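Long-range contact in oxidoreductase (PDB 3KA7), which binds flavin-adenine dinucleotide and probably catalyses a flavin-dependent oxidation or reduction: residues 1-6 with 241-246. Numbering follows the deposited sequence.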
HETATM    1  N   MSE A   1       9.916 -23.418 -17.672  1.00 25.48           N
HETATM    2  CA  MSE A   1       8.469 -23.448 -18.001  1.00 25.09           C
HETATM    3  C   MSE A   1       8.078 -22.260 -18.846  1.00 24.16           C
HETATM    4  O   MSE A   1       8.773 -21.240 -18.869  1.00 24.41           O
HETATM    5  CB  MSE A   1       7.639 -23.358 -16.734  1.00 25.97           C
HETATM    6  CG  MSE A   1       7.805 -24.476 -15.756  1.00 28.83           C
HETATM    7 SE   MSE A   1       6.546 -24.105 -14.320  1.00 37.26          SE
HETATM    8  CE  MSE A   1       7.581 -22.818 -13.275  1.00 35.30           C
ATOM      9  N   LYS A   2       6.937 -22.380 -19.512  1.00 22.31           N
ATOM     10  CA  LYS A   2       6.326 -21.244 -20.158  1.00 21.28           C
ATOM     11  C   LYS A   2       5.352 -20.654 -19.143  1.00 19.64           C
ATOM     12  O   LYS A   2       4.465 -21.353 -18.643  1.00 18.93           O
ATOM     13  CB  LYS A   2       5.598 -21.676 -21.427  1.00 21.87           C
ATOM     14  CG  LYS A   2       5.183 -20.521 -22.312  1.00 24.22           C
ATOM     15  CD  LYS A   2       4.426 -20.989 -23.557  1.00 27.32           C
ATOM     16  CE  LYS A   2       5.347 -21.730 -24.521  1.00 29.70           C
ATOM     17  NZ  LYS A   2       4.591 -22.352 -25.658  1.00 32.18           N
ATOM     18  N   THR A   3       5.547 -19.387 -18.807  1.00 18.00           N
ATOM     19  CA  THR A   3       4.723 -18.744 -17.785  1.00 16.55           C
ATOM     20  C   THR A   3       4.125 -17.442 -18.321  1.00 15.54           C
ATOM     21  O   THR A   3       4.707 -16.769 -19.175  1.00 15.07           O
ATOM     22  CB  THR A   3       5.527 -18.433 -16.499  1.00 17.17           C
ATOM     23  OG1 THR A   3       6.352 -17.289 -16.721  1.00 18.25           O
ATOM     24  CG2 THR A   3       6.408 -19.611 -16.082  1.00 15.48           C
ATOM     25  N   VAL A   4       2.935 -17.108 -17.840  1.00 14.18           N
ATOM     26  CA  VAL A   4       2.305 -15.863 -18.224  1.00 13.60           C
ATOM     27  C   VAL A   4       1.861 -15.144 -16.959  1.00 12.72           C
ATOM     28  O   VAL A   4       1.447 -15.786 -15.981  1.00 11.79           O
ATOM     29  CB  VAL A   4       1.102 -16.081 -19.171  1.00 14.29           C
ATOM     30  CG1 VAL A   4       1.579 -16.728 -20.495  1.00 15.30           C
ATOM     31  CG2 VAL A   4       0.050 -16.932 -18.505  1.00 15.15           C
ATOM     32  N   VAL A   5       1.974 -13.825 -16.987  1.00 11.93           N
ATOM     33  CA  VAL A   5       1.552 -12.988 -15.875  1.00 11.59           C
ATOM     34  C   VAL A   5       0.430 -12.109 -16.380  1.00 11.00           C
ATOM     35  O   VAL A   5       0.555 -11.462 -17.428  1.00 10.70           O
ATOM     36  CB  VAL A   5       2.711 -12.103 -15.383  1.00 11.83           C
ATOM     37  CG1 VAL A   5       2.242 -11.194 -14.250  1.00 12.39           C
ATOM     38  CG2 VAL A   5       3.876 -12.979 -14.915  1.00 12.44           C
ATOM     39  N   ILE A   6      -0.678 -12.087 -15.644  1.00 10.06           N
ATOM     40  CA  ILE A   6      -1.818 -11.255 -16.026  1.00 10.05           C
ATOM     41  C   ILE A   6      -1.754  -9.960 -15.223  1.00  9.47           C
ATOM     42  O   ILE A   6      -1.956  -9.984 -14.020  1.00  9.40           O
ATOM     43  CB  ILE A   6      -3.152 -11.973 -15.739  1.00 10.23           C
ATOM     44  CG1 ILE A   6      -3.169 -13.363 -16.404  1.00 12.57           C
ATOM     45  CG2 ILE A   6      -4.322 -11.118 -16.227  1.00 10.91           C
ATOM     46  CD1 ILE A   6      -4.344 -14.228 -15.991  1.00 13.85           C
ATOM     47  N   ALA A 241       0.466 -21.890 -21.343  1.00 20.62           N
ATOM     48  CA  ALA A 241       1.303 -21.675 -20.179  1.00 20.23           C
ATOM     49  C   ALA A 241       1.230 -22.853 -19.221  1.00 19.68           C
ATOM     50  O   ALA A 241       0.180 -23.465 -19.042  1.00 20.39           O
ATOM     51  CB  ALA A 241       0.895 -20.386 -19.461  1.00 19.64           C
ATOM     52  N   ASP A 242       2.361 -23.145 -18.595  1.00 19.11           N
ATOM     53  CA  ASP A 242       2.459 -24.150 -17.561  1.00 18.66           C
ATOM     54  C   ASP A 242       2.174 -23.514 -16.208  1.00 17.41           C
ATOM     55  O   ASP A 242       1.799 -24.185 -15.244  1.00 17.32           O
ATOM     56  CB  ASP A 242       3.880 -24.711 -17.565  1.00 19.21           C
ATOM     57  CG  ASP A 242       4.235 -25.368 -18.890  1.00 21.53           C
ATOM     58  OD1 ASP A 242       3.544 -26.347 -19.247  1.00 22.33           O
ATOM     59  OD2 ASP A 242       5.188 -24.900 -19.570  1.00 24.56           O
ATOM     60  N   LEU A 243       2.394 -22.208 -16.142  1.00 16.17           N
ATOM     61  CA  LEU A 243       2.173 -21.437 -14.924  1.00 14.85           C
ATOM     62  C   LEU A 243       1.502 -20.115 -15.282  1.00 13.57           C
ATOM     63  O   LEU A 243       1.941 -19.413 -16.193  1.00 12.53           O
ATOM     64  CB  LEU A 243       3.508 -21.157 -14.239  1.00 14.92           C
ATOM     65  CG  LEU A 243       3.507 -20.373 -12.926  1.00 15.55           C
ATOM     66  CD1 LEU A 243       2.778 -21.129 -11.818  1.00 15.68           C
ATOM     67  CD2 LEU A 243       4.937 -20.085 -12.523  1.00 16.94           C
ATOM     68  N   VAL A 244       0.431 -19.795 -14.564  1.00 12.68           N
ATOM     69  CA  VAL A 244      -0.254 -18.521 -14.738  1.00 12.07           C
ATOM     70  C   VAL A 244      -0.204 -17.757 -13.419  1.00 11.18           C
ATOM     71  O   VAL A 244      -0.681 -18.243 -12.393  1.00 11.52           O
ATOM     72  CB  VAL A 244      -1.735 -18.709 -15.185  1.00 12.42           C
ATOM     73  CG1 VAL A 244      -2.434 -17.367 -15.247  1.00 11.29           C
ATOM     74  CG2 VAL A 244      -1.811 -19.409 -16.549  1.00 13.00           C
ATOM     75  N   ILE A 245       0.404 -16.580 -13.444  1.00 10.90           N
ATOM     76  CA  ILE A 245       0.418 -15.710 -12.275  1.00 10.92           C
ATOM     77  C   ILE A 245      -0.571 -14.561 -12.510  1.00  9.63           C
ATOM     78  O   ILE A 245      -0.401 -13.754 -13.429  1.00  9.79           O
ATOM     79  CB  ILE A 245       1.812 -15.120 -12.019  1.00 11.38           C
ATOM     80  CG1 ILE A 245       2.871 -16.230 -11.863  1.00 11.87           C
ATOM     81  CG2 ILE A 245       1.776 -14.132 -10.830  1.00 11.19           C
ATOM     82  CD1 ILE A 245       2.563 -17.284 -10.812  1.00 14.04           C
ATOM     83  N   SER A 246      -1.610 -14.485 -11.687  1.00  9.48           N
ATOM     84  CA  SER A 246      -2.591 -13.419 -11.875  1.00  8.32           C
ATOM     85  C   SER A 246      -2.349 -12.308 -10.878  1.00  7.71           C
ATOM     86  O   SER A 246      -2.374 -12.552  -9.677  1.00  7.98           O
ATOM     87  CB  SER A 246      -4.022 -13.931 -11.724  1.00  8.49           C
ATOM     88  OG  SER A 246      -4.907 -12.813 -11.761  1.00  8.81           O
TER
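Val-4 pushes its CG2 methyl into the hollow between Ala-241 and Val-244: CG2 sits 3.7 Å from Ala-241 CB and equally close to Val-244 CG2. That branch lies between its own backbone N and carbonyl carbon (chi1 -63° for CG1), which turns it onto the neighbouring strand. Farther along the same face, Ile-6 stretches CG1 and CD1 back across the strand gap, and CD1 meets Val-244 CG1 at 3.7 Å, so Val-244 is packed on both branches, CG2 by Val-4 and CG1 chiefly by Ile-6 CD1. The other face carries Thr-3, Val-5, Leu-243 and Ile-245. Here Thr-3 and Leu-243 run alongside each other, CG2 of Thr-3 being 3.8 Å from Leu-243 CB, and in the selenomethionine Met-1 a turn at the CG-SE bond (chi3 -82°) brings CE to Leu-243 CD2. Leu-19 of helix 10-21 covers Thr-3, Leu-243 and Ile-245.

Parallel ladder bonds join the backbones: Val-4 N to Leu-243 O, Ile-245 N to Val-4 O, and Ile-6 N to Ile-245 O. At the N-terminal end of the pairing, Lys-2 O takes the amide of Asp-242 at 2.8 Å and, weakly, that of Leu-243, while Asp-242 OD2 receives Lys-2 N through its anti lone pair (3.1 Å, 167°). Strand 2-6 is central in the five-stranded parallel sheet of the Rossmann-type FAD domain, with strand 25-29 on its other flank. The chemistry is therefore split: at the exposed start, the amide and carboxylate of Asp-242 together grip the carbonyl and amide of Lys-2, and buried backbone bonds and methyl packing continue to Ile-6, which touches the FAD.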